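Local coordinates for lipopolysaccharide heptosyltransferase 2 (Escherichia coli, PDB 1PSW), which transfers the second heptose unit from ADP-heptose onto the heptosyl-Kdo2-lipid A module during synthesis of the lipopolysaccharide core in Escherichia coli, at residues S9-M14 / R42-R47; M15-L20 / Y85-S90; R22-R27 / A31-M36; Y135-Y140 / Q149-P154; A285-S290 / T295-H300. One frame throughout, in Å; residues are numbered along the deposited sequence.

Contact 1: residues S9-M14 / R42-R47; sequences SWVGDM and RPLLSR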
# COMPACT_ATOMS: atom_id res chain seq x y z
N SER A 9 -6.08 -8.23 2.78
CA SER A 9 -5.57 -8.87 1.58
C SER A 9 -5.33 -7.92 0.43
O SER A 9 -5.36 -8.32 -0.73
CB SER A 9 -6.55 -9.96 1.14
OG SER A 9 -6.75 -10.89 2.18
N TRP A 10 -5.10 -6.65 0.74
CA TRP A 10 -4.84 -5.66 -0.30
C TRP A 10 -3.59 -4.90 0.07
O TRP A 10 -3.38 -4.56 1.23
CB TRP A 10 -6.01 -4.69 -0.42
CG TRP A 10 -7.26 -5.36 -0.85
CD1 TRP A 10 -8.29 -5.76 -0.06
CD2 TRP A 10 -7.62 -5.72 -2.19
NE1 TRP A 10 -9.28 -6.35 -0.82
CE2 TRP A 10 -8.89 -6.34 -2.13
CE3 TRP A 10 -6.99 -5.58 -3.43
CZ2 TRP A 10 -9.54 -6.82 -3.27
CZ3 TRP A 10 -7.64 -6.06 -4.57
CH2 TRP A 10 -8.90 -6.67 -4.48
N VAL A 11 -2.75 -4.62 -0.93
CA VAL A 11 -1.51 -3.90 -0.70
C VAL A 11 -1.73 -2.59 0.05
O VAL A 11 -1.10 -2.35 1.08
CB VAL A 11 -0.79 -3.60 -2.03
CG1 VAL A 11 0.42 -2.71 -1.78
CG2 VAL A 11 -0.35 -4.90 -2.69
N GLY A 12 -2.64 -1.76 -0.45
CA GLY A 12 -2.90 -0.49 0.20
C GLY A 12 -3.25 -0.64 1.67
O GLY A 12 -2.61 -0.03 2.53
N ASP A 13 -4.26 -1.45 1.95
CA ASP A 13 -4.72 -1.70 3.30
C ASP A 13 -3.61 -2.26 4.19
O ASP A 13 -3.48 -1.87 5.35
CB ASP A 13 -5.90 -2.67 3.28
CG ASP A 13 -7.13 -2.08 2.62
OD1 ASP A 13 -7.03 -1.00 2.01
OD2 ASP A 13 -8.21 -2.71 2.71
N MSE A 14 -2.80 -3.16 3.65
CA MSE A 14 -1.71 -3.74 4.42
C MSE A 14 -0.70 -2.65 4.79
O MSE A 14 -0.18 -2.63 5.91
CB MSE A 14 -1.00 -4.83 3.61
CG MSE A 14 0.17 -5.50 4.35
SE MSE A 14 -0.36 -6.33 6.05
CE MSE A 14 -1.38 -7.81 5.35
N ARG A 42 3.58 -11.83 2.50
CA ARG A 42 4.79 -12.01 3.28
C ARG A 42 5.93 -11.06 2.90
O ARG A 42 6.59 -10.51 3.78
CB ARG A 42 5.29 -13.45 3.20
CG ARG A 42 6.62 -13.66 3.94
CD ARG A 42 6.55 -14.76 4.99
NE ARG A 42 7.79 -14.85 5.75
CZ ARG A 42 8.06 -15.81 6.63
NH1 ARG A 42 7.18 -16.78 6.85
NH2 ARG A 42 9.22 -15.81 7.28
N PRO A 43 6.18 -10.86 1.59
CA PRO A 43 7.26 -9.97 1.17
C PRO A 43 7.17 -8.56 1.74
O PRO A 43 8.17 -7.99 2.19
CB PRO A 43 7.16 -9.99 -0.35
CG PRO A 43 6.66 -11.38 -0.61
CD PRO A 43 5.57 -11.53 0.43
N LEU A 44 5.97 -7.98 1.73
CA LEU A 44 5.77 -6.63 2.24
C LEU A 44 5.99 -6.58 3.75
O LEU A 44 6.64 -5.66 4.27
CB LEU A 44 4.37 -6.14 1.90
CG LEU A 44 4.07 -4.66 2.15
CD1 LEU A 44 5.12 -3.80 1.48
CD2 LEU A 44 2.69 -4.33 1.63
N LEU A 45 5.44 -7.56 4.44
CA LEU A 45 5.58 -7.65 5.89
C LEU A 45 7.04 -7.75 6.30
O LEU A 45 7.43 -7.26 7.36
CB LEU A 45 4.81 -8.86 6.42
CG LEU A 45 3.29 -8.79 6.30
CD1 LEU A 45 2.69 -10.16 6.55
CD2 LEU A 45 2.75 -7.77 7.30
N SER A 46 7.84 -8.40 5.46
CA SER A 46 9.26 -8.57 5.78
C SER A 46 9.98 -7.23 5.75
O SER A 46 11.09 -7.11 6.27
CB SER A 46 9.92 -9.54 4.80
OG SER A 46 10.16 -8.92 3.54
N ARG A 47 9.35 -6.22 5.16
CA ARG A 47 9.95 -4.89 5.10
C ARG A 47 9.55 -4.03 6.29
O ARG A 47 10.07 -2.93 6.46
CB ARG A 47 9.57 -4.18 3.79
CG ARG A 47 9.98 -4.88 2.52
CD ARG A 47 11.48 -5.12 2.46
NE ARG A 47 12.27 -3.92 2.72
CZ ARG A 47 13.59 -3.86 2.56
NH1 ARG A 47 14.26 -4.92 2.14
NH2 ARG A 47 14.25 -2.74 2.84

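Contact 2: residues M15-L20 / Y85-S90; sequences MMSQSL and YVLPNS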
# COMPACT_ATOMS: atom_id res chain seq x y z
N MSE A 15 -0.43 -1.75 3.86
CA MSE A 15 0.50 -0.68 4.14
C MSE A 15 -0.07 0.16 5.28
O MSE A 15 0.64 0.52 6.22
CB MSE A 15 0.71 0.16 2.86
CG MSE A 15 2.01 0.98 2.83
SE MSE A 15 3.62 -0.11 2.93
CE MSE A 15 4.24 0.38 4.71
N MSE A 16 -1.37 0.47 5.21
CA MSE A 16 -2.01 1.27 6.26
C MSE A 16 -1.98 0.57 7.61
O MSE A 16 -1.89 1.22 8.64
CB MSE A 16 -3.48 1.56 5.91
CG MSE A 16 -3.68 2.30 4.63
SE MSE A 16 -2.55 3.82 4.56
CE MSE A 16 -3.44 4.87 5.86
N SER A 17 -2.06 -0.76 7.61
CA SER A 17 -2.07 -1.49 8.87
C SER A 17 -0.77 -1.33 9.63
O SER A 17 -0.71 -1.59 10.83
CB SER A 17 -2.38 -2.98 8.63
OG SER A 17 -1.32 -3.65 7.98
N GLN A 18 0.29 -0.88 8.96
CA GLN A 18 1.54 -0.69 9.66
C GLN A 18 1.36 0.36 10.76
O GLN A 18 2.04 0.32 11.77
CB GLN A 18 2.66 -0.23 8.72
CG GLN A 18 4.02 -0.29 9.41
CD GLN A 18 5.13 0.39 8.63
OE1 GLN A 18 6.31 0.21 8.93
NE2 GLN A 18 4.75 1.18 7.63
N SER A 19 0.44 1.30 10.56
CA SER A 19 0.21 2.33 11.57
C SER A 19 -0.28 1.72 12.87
O SER A 19 0.06 2.21 13.95
CB SER A 19 -0.82 3.35 11.08
OG SER A 19 -0.25 4.18 10.08
N LEU A 20 -1.08 0.67 12.78
CA LEU A 20 -1.55 -0.00 13.98
C LEU A 20 -0.35 -0.66 14.69
O LEU A 20 -0.21 -0.54 15.90
CB LEU A 20 -2.60 -1.07 13.65
CG LEU A 20 -2.98 -1.99 14.82
CD1 LEU A 20 -3.59 -1.17 15.96
CD2 LEU A 20 -3.98 -3.04 14.34
N TYR A 85 -6.18 -8.94 16.73
CA TYR A 85 -6.81 -7.83 16.03
C TYR A 85 -7.20 -8.31 14.65
O TYR A 85 -6.36 -8.81 13.90
CB TYR A 85 -5.85 -6.64 15.91
CG TYR A 85 -5.50 -5.98 17.23
CD1 TYR A 85 -6.29 -4.96 17.76
CD2 TYR A 85 -4.41 -6.42 17.98
CE1 TYR A 85 -6.00 -4.39 19.00
CE2 TYR A 85 -4.12 -5.86 19.22
CZ TYR A 85 -4.91 -4.85 19.72
OH TYR A 85 -4.64 -4.30 20.96
N VAL A 86 -8.48 -8.18 14.31
CA VAL A 86 -8.96 -8.60 13.00
C VAL A 86 -9.21 -7.36 12.17
O VAL A 86 -10.08 -6.55 12.49
CB VAL A 86 -10.27 -9.42 13.13
CG1 VAL A 86 -10.70 -9.96 11.77
CG2 VAL A 86 -10.06 -10.58 14.10
N LEU A 87 -8.43 -7.19 11.10
CA LEU A 87 -8.53 -6.00 10.24
C LEU A 87 -9.51 -6.12 9.09
O LEU A 87 -10.16 -5.14 8.71
CB LEU A 87 -7.14 -5.60 9.75
CG LEU A 87 -6.14 -5.33 10.89
CD1 LEU A 87 -4.80 -4.83 10.34
CD2 LEU A 87 -6.74 -4.31 11.86
N PRO A 88 -9.63 -7.31 8.49
CA PRO A 88 -10.59 -7.42 7.38
C PRO A 88 -11.99 -7.25 7.98
O PRO A 88 -12.14 -7.31 9.20
CB PRO A 88 -10.35 -8.83 6.85
CG PRO A 88 -8.90 -9.08 7.18
CD PRO A 88 -8.79 -8.52 8.57
N ASN A 89 -13.00 -7.04 7.15
CA ASN A 89 -14.36 -6.88 7.65
C ASN A 89 -15.17 -8.17 7.55
O ASN A 89 -16.20 -8.30 8.21
CB ASN A 89 -15.08 -5.77 6.89
CG ASN A 89 -14.60 -4.38 7.28
OD1 ASN A 89 -14.78 -3.95 8.42
ND2 ASN A 89 -13.98 -3.68 6.34
N SER A 90 -14.71 -9.11 6.73
CA SER A 90 -15.42 -10.36 6.54
C SER A 90 -15.66 -11.10 7.85
O SER A 90 -14.87 -11.02 8.78
CB SER A 90 -14.66 -11.28 5.58
OG SER A 90 -13.54 -11.84 6.22

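Contact 3: residues R22-R27 / A31-M36; sequences RTLQAR and AIIDVM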
# COMPACT_ATOMS: atom_id res chain seq x y z
N ARG A 22 2.83 0.14 14.51
CA ARG A 22 3.68 1.18 15.06
C ARG A 22 3.05 1.74 16.33
O ARG A 22 3.74 2.02 17.31
CB ARG A 22 3.88 2.33 14.06
CG ARG A 22 4.75 2.01 12.85
CD ARG A 22 5.12 3.29 12.11
NE ARG A 22 6.00 4.12 12.92
CZ ARG A 22 6.25 5.41 12.70
NH1 ARG A 22 5.67 6.04 11.69
NH2 ARG A 22 7.09 6.07 13.48
N THR A 23 1.73 1.90 16.32
CA THR A 23 1.04 2.42 17.49
C THR A 23 1.05 1.42 18.65
O THR A 23 1.21 1.81 19.81
CB THR A 23 -0.42 2.81 17.14
OG1 THR A 23 -0.40 3.76 16.06
CG2 THR A 23 -1.10 3.46 18.34
N LEU A 24 0.90 0.14 18.34
CA LEU A 24 0.91 -0.89 19.37
C LEU A 24 2.22 -0.93 20.13
O LEU A 24 2.25 -1.10 21.35
CB LEU A 24 0.63 -2.27 18.76
CG LEU A 24 -0.81 -2.56 18.36
CD1 LEU A 24 -0.86 -3.83 17.53
CD2 LEU A 24 -1.68 -2.68 19.59
N GLN A 25 3.32 -0.78 19.41
CA GLN A 25 4.64 -0.81 20.02
C GLN A 25 4.95 0.47 20.79
O GLN A 25 5.86 0.50 21.61
CB GLN A 25 5.69 -1.10 18.96
CG GLN A 25 5.50 -2.49 18.37
CD GLN A 25 6.75 -3.05 17.71
OE1 GLN A 25 6.96 -4.26 17.67
NE2 GLN A 25 7.59 -2.16 17.20
N ALA A 26 4.19 1.52 20.52
CA ALA A 26 4.39 2.78 21.22
C ALA A 26 3.51 2.84 22.47
O ALA A 26 3.81 3.58 23.40
CB ALA A 26 4.05 3.94 20.29
N ARG A 27 2.43 2.07 22.49
CA ARG A 27 1.51 2.07 23.63
C ARG A 27 1.65 0.88 24.56
O ARG A 27 1.14 0.90 25.68
CB ARG A 27 0.06 2.14 23.14
CG ARG A 27 -0.23 3.26 22.15
CD ARG A 27 0.06 4.65 22.71
NE ARG A 27 -0.72 4.95 23.91
CZ ARG A 27 -0.85 6.17 24.43
NH1 ARG A 27 -0.27 7.21 23.84
NH2 ARG A 27 -1.57 6.34 25.53
N ALA A 31 5.83 -5.41 22.74
CA ALA A 31 4.75 -5.94 21.91
C ALA A 31 5.33 -6.76 20.77
O ALA A 31 6.05 -6.24 19.92
CB ALA A 31 3.91 -4.79 21.37
N ILE A 32 5.03 -8.05 20.77
CA ILE A 32 5.49 -8.98 19.74
C ILE A 32 4.29 -9.19 18.81
O ILE A 32 3.27 -9.75 19.23
CB ILE A 32 5.92 -10.34 20.35
CG1 ILE A 32 7.01 -10.12 21.41
CG2 ILE A 32 6.43 -11.27 19.26
CD1 ILE A 32 8.27 -9.50 20.87
N ILE A 33 4.42 -8.74 17.57
CA ILE A 33 3.32 -8.82 16.61
C ILE A 33 3.49 -9.79 15.45
O ILE A 33 4.42 -9.67 14.66
CB ILE A 33 3.05 -7.41 16.02
CG1 ILE A 33 2.80 -6.41 17.15
CG2 ILE A 33 1.84 -7.47 15.10
CD1 ILE A 33 2.97 -4.95 16.73
N ASP A 34 2.58 -10.76 15.37
CA ASP A 34 2.59 -11.73 14.29
C ASP A 34 1.42 -11.35 13.39
O ASP A 34 0.35 -10.98 13.88
CB ASP A 34 2.41 -13.16 14.81
CG ASP A 34 3.60 -13.64 15.62
OD1 ASP A 34 4.72 -13.14 15.39
OD2 ASP A 34 3.42 -14.54 16.48
N VAL A 35 1.61 -11.44 12.08
CA VAL A 35 0.57 -11.08 11.14
C VAL A 35 0.26 -12.22 10.19
O VAL A 35 1.16 -12.77 9.55
CB VAL A 35 0.96 -9.85 10.30
CG1 VAL A 35 -0.17 -9.48 9.34
CG2 VAL A 35 1.27 -8.68 11.23
N MSE A 36 -1.01 -12.58 10.12
CA MSE A 36 -1.47 -13.65 9.23
C MSE A 36 -2.08 -13.00 8.00
O MSE A 36 -3.01 -12.20 8.11
CB MSE A 36 -2.51 -14.52 9.92
CG MSE A 36 -2.93 -15.71 9.07
SE MSE A 36 -4.37 -16.73 9.86
CE MSE A 36 -3.35 -17.67 11.18

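Contact 4: residues Y135-Y140 / Q149-P154; sequences YIALAY and QDLPQP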
# COMPACT_ATOMS: atom_id res chain seq x y z
N TYR A 135 -7.59 2.16 11.80
CA TYR A 135 -6.69 1.09 12.22
C TYR A 135 -6.03 1.46 13.54
O TYR A 135 -5.98 0.66 14.47
CB TYR A 135 -5.60 0.83 11.18
CG TYR A 135 -6.05 0.00 10.00
CD1 TYR A 135 -7.13 -0.88 10.11
CD2 TYR A 135 -5.39 0.07 8.78
CE1 TYR A 135 -7.52 -1.68 9.04
CE2 TYR A 135 -5.77 -0.72 7.70
CZ TYR A 135 -6.85 -1.59 7.84
OH TYR A 135 -7.24 -2.38 6.78
N ILE A 136 -5.51 2.68 13.60
CA ILE A 136 -4.84 3.17 14.79
C ILE A 136 -5.75 3.13 16.03
O ILE A 136 -5.31 2.75 17.10
CB ILE A 136 -4.33 4.62 14.57
CG1 ILE A 136 -3.15 4.61 13.60
CG2 ILE A 136 -3.96 5.25 15.90
CD1 ILE A 136 -2.66 6.00 13.18
N ALA A 137 -7.01 3.51 15.86
CA ALA A 137 -7.96 3.52 16.97
C ALA A 137 -8.09 2.18 17.69
O ALA A 137 -8.40 2.14 18.89
CB ALA A 137 -9.33 3.97 16.48
N LEU A 138 -7.87 1.08 16.98
CA LEU A 138 -8.00 -0.24 17.58
C LEU A 138 -6.97 -0.54 18.67
O LEU A 138 -7.18 -1.43 19.50
CB LEU A 138 -7.92 -1.33 16.51
CG LEU A 138 -9.01 -1.29 15.43
CD1 LEU A 138 -8.79 -2.46 14.48
CD2 LEU A 138 -10.40 -1.36 16.06
N ALA A 139 -5.86 0.19 18.67
CA ALA A 139 -4.82 -0.01 19.66
C ALA A 139 -5.19 0.61 21.00
O ALA A 139 -4.48 0.44 21.99
CB ALA A 139 -3.50 0.58 19.16
N TYR A 140 -6.30 1.34 21.03
CA TYR A 140 -6.75 1.99 22.26
C TYR A 140 -7.99 1.32 22.83
O TYR A 140 -8.73 0.64 22.12
CB TYR A 140 -7.01 3.47 22.00
CG TYR A 140 -5.75 4.22 21.61
CD1 TYR A 140 -4.83 4.61 22.57
CD2 TYR A 140 -5.46 4.47 20.27
CE1 TYR A 140 -3.64 5.25 22.21
CE2 TYR A 140 -4.28 5.11 19.90
CZ TYR A 140 -3.37 5.49 20.87
OH TYR A 140 -2.21 6.13 20.49
N GLN A 149 -10.15 12.88 16.52
CA GLN A 149 -9.50 13.98 17.22
C GLN A 149 -8.97 13.56 18.58
O GLN A 149 -8.07 14.20 19.12
CB GLN A 149 -10.46 15.16 17.37
CG GLN A 149 -9.88 16.37 18.11
CD GLN A 149 -8.57 16.87 17.51
OE1 GLN A 149 -8.46 17.04 16.29
NE2 GLN A 149 -7.58 17.12 18.36
N ASP A 150 -9.53 12.49 19.14
CA ASP A 150 -9.08 12.00 20.44
C ASP A 150 -7.78 11.21 20.37
O ASP A 150 -7.14 10.96 21.38
CB ASP A 150 -10.14 11.12 21.10
CG ASP A 150 -11.40 11.89 21.44
OD1 ASP A 150 -11.30 13.09 21.76
OD2 ASP A 150 -12.48 11.28 21.39
N LEU A 151 -7.40 10.80 19.16
CA LEU A 151 -6.18 10.02 19.00
C LEU A 151 -4.93 10.80 19.38
O LEU A 151 -4.74 11.93 18.94
CB LEU A 151 -6.04 9.55 17.55
CG LEU A 151 -7.02 8.49 17.07
CD1 LEU A 151 -6.79 8.24 15.59
CD2 LEU A 151 -6.83 7.20 17.87
N PRO A 152 -4.08 10.21 20.23
CA PRO A 152 -2.85 10.88 20.65
C PRO A 152 -2.03 11.26 19.41
O PRO A 152 -1.82 10.44 18.53
CB PRO A 152 -2.16 9.83 21.50
CG PRO A 152 -3.30 9.11 22.13
CD PRO A 152 -4.27 8.95 20.98
N GLN A 153 -1.58 12.51 19.36
CA GLN A 153 -0.80 13.01 18.24
C GLN A 153 0.67 13.07 18.63
O GLN A 153 1.00 13.21 19.81
CB GLN A 153 -1.30 14.40 17.85
CG GLN A 153 -2.74 14.43 17.34
CD GLN A 153 -2.86 14.10 15.87
OE1 GLN A 153 -3.85 13.52 15.43
NE2 GLN A 153 -1.85 14.47 15.09
N PRO A 154 1.58 12.95 17.65
CA PRO A 154 1.30 12.76 16.22
C PRO A 154 0.97 11.30 15.91
O PRO A 154 1.42 10.40 16.62
CB PRO A 154 2.60 13.19 15.56
CG PRO A 154 3.63 12.74 16.56
CD PRO A 154 3.02 13.19 17.87
O HOH W 1 -2.47 7.70 18.13

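Contact 5: residues A285-S290 / T295-H300; sequences ALYGPS and TPPLSH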
# COMPACT_ATOMS: atom_id res chain seq x y z
N ALA A 285 -0.09 11.54 -7.71
CA ALA A 285 -1.21 10.61 -7.70
C ALA A 285 -2.37 11.16 -8.53
O ALA A 285 -2.90 12.23 -8.25
CB ALA A 285 -1.64 10.34 -6.27
N LEU A 286 -2.76 10.40 -9.55
CA LEU A 286 -3.83 10.79 -10.46
C LEU A 286 -5.19 10.21 -10.10
O LEU A 286 -5.37 8.98 -10.09
CB LEU A 286 -3.45 10.40 -11.88
CG LEU A 286 -2.01 10.79 -12.25
CD1 LEU A 286 -1.74 10.38 -13.69
CD2 LEU A 286 -1.80 12.30 -12.07
N TYR A 287 -6.15 11.09 -9.84
CA TYR A 287 -7.50 10.67 -9.48
C TYR A 287 -8.55 11.07 -10.51
O TYR A 287 -8.45 12.11 -11.16
CB TYR A 287 -7.91 11.29 -8.14
CG TYR A 287 -7.24 10.67 -6.94
CD1 TYR A 287 -5.90 10.93 -6.64
CD2 TYR A 287 -7.95 9.83 -6.09
CE1 TYR A 287 -5.29 10.37 -5.52
CE2 TYR A 287 -7.36 9.26 -4.97
CZ TYR A 287 -6.03 9.54 -4.69
OH TYR A 287 -5.45 8.99 -3.56
N GLY A 288 -9.56 10.22 -10.63
CA GLY A 288 -10.64 10.46 -11.56
C GLY A 288 -11.98 10.31 -10.85
O GLY A 288 -12.38 11.20 -10.10
N PRO A 289 -12.68 9.18 -11.03
CA PRO A 289 -13.97 9.00 -10.36
C PRO A 289 -13.89 8.89 -8.83
O PRO A 289 -14.85 9.21 -8.14
CB PRO A 289 -14.52 7.74 -11.02
CG PRO A 289 -13.28 6.94 -11.27
CD PRO A 289 -12.34 7.99 -11.83
N SER A 290 -12.75 8.43 -8.31
CA SER A 290 -12.57 8.29 -6.87
C SER A 290 -11.87 9.51 -6.27
O SER A 290 -11.28 10.31 -7.00
CB SER A 290 -11.74 7.04 -6.56
OG SER A 290 -10.40 7.18 -7.00
N THR A 295 -8.49 7.14 1.73
CA THR A 295 -7.14 6.60 1.75
C THR A 295 -6.18 7.47 0.97
O THR A 295 -5.65 7.06 -0.07
CB THR A 295 -7.12 5.18 1.16
OG1 THR A 295 -7.82 5.19 -0.09
CG2 THR A 295 -7.79 4.19 2.10
N PRO A 296 -5.94 8.70 1.44
CA PRO A 296 -5.03 9.60 0.74
C PRO A 296 -3.57 9.16 0.91
O PRO A 296 -3.23 8.43 1.83
CB PRO A 296 -5.30 10.94 1.41
CG PRO A 296 -5.61 10.55 2.82
CD PRO A 296 -6.51 9.34 2.64
N PRO A 297 -2.70 9.59 -0.02
CA PRO A 297 -1.29 9.21 0.11
C PRO A 297 -0.73 9.97 1.30
O PRO A 297 -0.75 11.20 1.32
CB PRO A 297 -0.69 9.65 -1.23
CG PRO A 297 -1.59 10.76 -1.68
CD PRO A 297 -2.96 10.28 -1.29
N LEU A 298 -0.26 9.24 2.31
CA LEU A 298 0.26 9.86 3.53
C LEU A 298 1.75 10.17 3.41
O LEU A 298 2.60 9.39 3.83
CB LEU A 298 0.01 8.94 4.73
CG LEU A 298 -1.44 8.50 4.97
CD1 LEU A 298 -1.48 7.48 6.10
CD2 LEU A 298 -2.29 9.70 5.31
N SER A 299 2.05 11.33 2.83
CA SER A 299 3.41 11.78 2.62
C SER A 299 3.39 13.26 2.28
O SER A 299 2.51 13.71 1.55
CB SER A 299 4.06 11.01 1.47
OG SER A 299 5.37 11.48 1.19
N HIS A 300 4.36 14.00 2.80
CA HIS A 300 4.44 15.42 2.51
C HIS A 300 4.98 15.68 1.11
O HIS A 300 4.88 16.79 0.60
CB HIS A 300 5.34 16.13 3.52
CG HIS A 300 4.76 16.21 4.90
ND1 HIS A 300 5.42 16.83 5.94
CD2 HIS A 300 3.59 15.76 5.42
CE1 HIS A 300 4.68 16.76 7.03
NE2 HIS A 300 3.56 16.12 6.74
O HOH W 2 -7.07 7.30 -2.13

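Contact 1: residues S9-M14 / R42-R47
M14, present as selenomethionine near the start of helix 11-27, meets L44 and L45 of the short helix 42-45 where these two elements of the N-terminal Rossmann-like domain, one half of the GT-B fold, lean together. The tight part of the contact is wholly apolar. M14 SE lies 3.6 Å from L45 CD2, and M14 CG lies 3.9 Å from L44 CD2, so one side chain touches two leucines with different atoms. M14 CG stands opposite the backbone N (chi1 -180°), and the chain then bends at chi2 and chi3; the first torsion aims CG at L44 and the bends bring the selenium against L45. M14 and L44 run antiparallel past one another, and L45 lies roughly perpendicular to M14. V11, one turn earlier, adds a lighter touch, its CG1 standing 4.4 Å from L44 CD2.

Other parts of the fold enclose this side: L45 also packs on V51 and A54 of strand 51-56, and L44 reaches L252 and V256 of helix 252-260, which belongs to the second domain. The contact therefore stands at the junction of the two halves. The looser side is that of R42 and S46, both exposed and neither taking part in the packing. Nearby, R47 turns instead to E166 in a salt bridge. S46 secures itself locally: its OG donates to P43 O at 2.6 Å, with a C=O...OG angle of 130° and OG tilted 28° from the carbonyl plane.

Contact 2: residues M15-L20 / Y85-S90
The packing of helix 11-27 against the parallel sheet of the N-terminal domain is carried here by S17 and L20, which face Y85 in strand 83-86 and L87 just past it. The closest approach is between S17 CB and L87 CD1, 3.5 Å, shorter than two carbons normally come, so helix and chain are pressed together at the serine. L87 uses its two branches separately: CD1 goes to S17, while CD2 meets L20 CD2 at 3.9 Å. A chi1 of -57° sets L87 CG anti to the carbonyl carbon and points the fork toward the helix. L20 CD2 serves a second neighbour as well, lying 4.3 Å from Y85 CB.

Such an arrangement is that of a Rossmann-like domain, in which helices cover the faces of a parallel sheet; strand 83-86 runs next to strand 2-6, and the backbone of Y85 bonds to L4 and I6. The helix is kinked in this region. S19 N bonds M16 O at 3.0 Å, and L20 N makes a weak bond to S17 O, both spanning three residues where a regular alpha helix would span four.

The buried S17 hydroxyl sits over its own backbone, flanked by N and C (chi1 69°), and is satisfied within the helix: OG bonds to M14 O and to Y21 OH. The methylene, not the oxygen, is thus what S17 offers L87. M16, farther round the helix, touches V132 and Y135 of helix 131-137.

Contact 3: residues R22-R27 / A31-M36
L24 and Q25, late in helix 11-27, bear on A31 and I33 just after the chain has turned back. Before them, T23 O accepts from R27 N and also from A26 N, only three residues on, at 3.1 Å, consistent with a tightening of the helix in its last turn. L24 comes next: its CD1 lies 4.1 Å from I33 CD1, the two side chains crossing at an angle, and its carbonyl O stands 4.0 Å from A31 CB.

These elements are the second half of a beta-alpha-beta unit, strand 2-6, helix 11-27 and strand 32-37, linked here by a loop of a few residues. I33 projects from the strand toward the helix, with CG1 anti to the carbonyl carbon, chi1 -55°, which turns CD1 to both helix residues.

Q25 follows, passing I33 at a slant: CG is 3.9 Å from I33 CD1 and 4.1 Å from A31 CB. Shortening Q25 to alanine removes CG, and I33 CD1 and A31 CB would probably be left with a gap on the helix side. Y21, earlier on the same helix, touches I33 as well.

Contact 4: residues Y135-Y140 / Q149-P154
L151 presents its CD2 methyl as a bump to a hollow lined by I136, A137 and Y140, where a type I beta turn runs from A137 to Y140. The methyl stands 4.0 Å from I136 CG2, 4.0 Å from A137 CA and 3.9 Å from Y140 CE2, so I136, the A137 backbone and an aromatic ring each provide a wall. L151 chi1 of -69° sets CG anti to its carbonyl carbon and swings the fork inward; CD1 also comes near I136 CG2. The turn is what folds Y140 round to close the hollow: Y140 N bonds A137 O at 3.1 Å.

A second fit lies alongside. The P152 ring approaches the outer end of Y140 head-on; P152 CD is 3.6 Å from Y140 CZ and 3.5 Å from Y140 OH. On its other flanks Y140 touches T23 and R27 of helix 11-27, so Y140 lies between that helix of the N-terminal domain and the 149-154 loop.

A water adds a polar bridge: it bonds Y140 OH at 2.8 Å and donates to P152 O. A serine in place of Y140 would probably leave L151 CD2 without one wall and P152 CD without its aromatic partner, and lose the water link between Y140 OH and P152 O. With no direct hydrogen bond between the segments, the hold between 135-140 and 149-154 rests on hydrocarbon fit, and the phenol oxygen, flanked by proline carbons, meets its polar need through the water.

Contact 5: residues A285-S290 / T295-H300
Y287, on strand 283-287, reaches with its hydroxyl to T295 and P297 of the loop that follows the strand. The direct contact is by van der Waals packing and involves little surface: Y287 OH lies 3.6 Å from P297 CD. No other atom of the tyrosine comes as near to the proline, which puts the meeting at the far end of the phenol and not at its middle. The backbone O of T295 is 4.0 Å from the same OH, and a water mediates between them.

The polar part runs through that water. Y287 OH donates to it at 2.7 Å, and the water lies at the ring edge, in the ring plane; it donates a hydrogen bond to T295 O at 2.5 Å, a short separation whose exact value is best read with caution. The Y287 ring also has A285 O of its own strand at its edge and in its plane. Y287 chi1 of -73°, which sets CG anti to the carbonyl carbon, carries the ring across to the loop. Within that loop L298 is the centre of an inverse gamma turn, and S299 N makes a weak bond to P297 O.

The contact belongs to the C-terminal Rossmann-like domain of the GT-B fold. Strand 283-287 lies between strands 264-268 and 302-306; M273 of helix 271-278 touches both Y287 and P297, and V304 of strand 302-306 does the same.

How the contacts relate
Contacts 1, 2 and 3 take successive pieces of helix 11-27, with centres about 10 Å apart for contacts 1 and 2 and about 11 Å for contacts 2 and 3. Contacts 2 and 3 reach the same parallel sheet through strands 83-86 and 32-37. Contact 4, later in the chain, lies about 14 Å from contacts 2 and 3, centre to centre, with Y135 beside S17. Contact 5 comes last, on a strand of the other sheet and the loop after it, about 27 Å from contact 3 between centres. M16 of contact 2 nevertheless touches L298 of contact 5, so a side chain of helix 11-27 meets a loop of the other domain, consistent with a two-domain GT-B enzyme whose halves face each other.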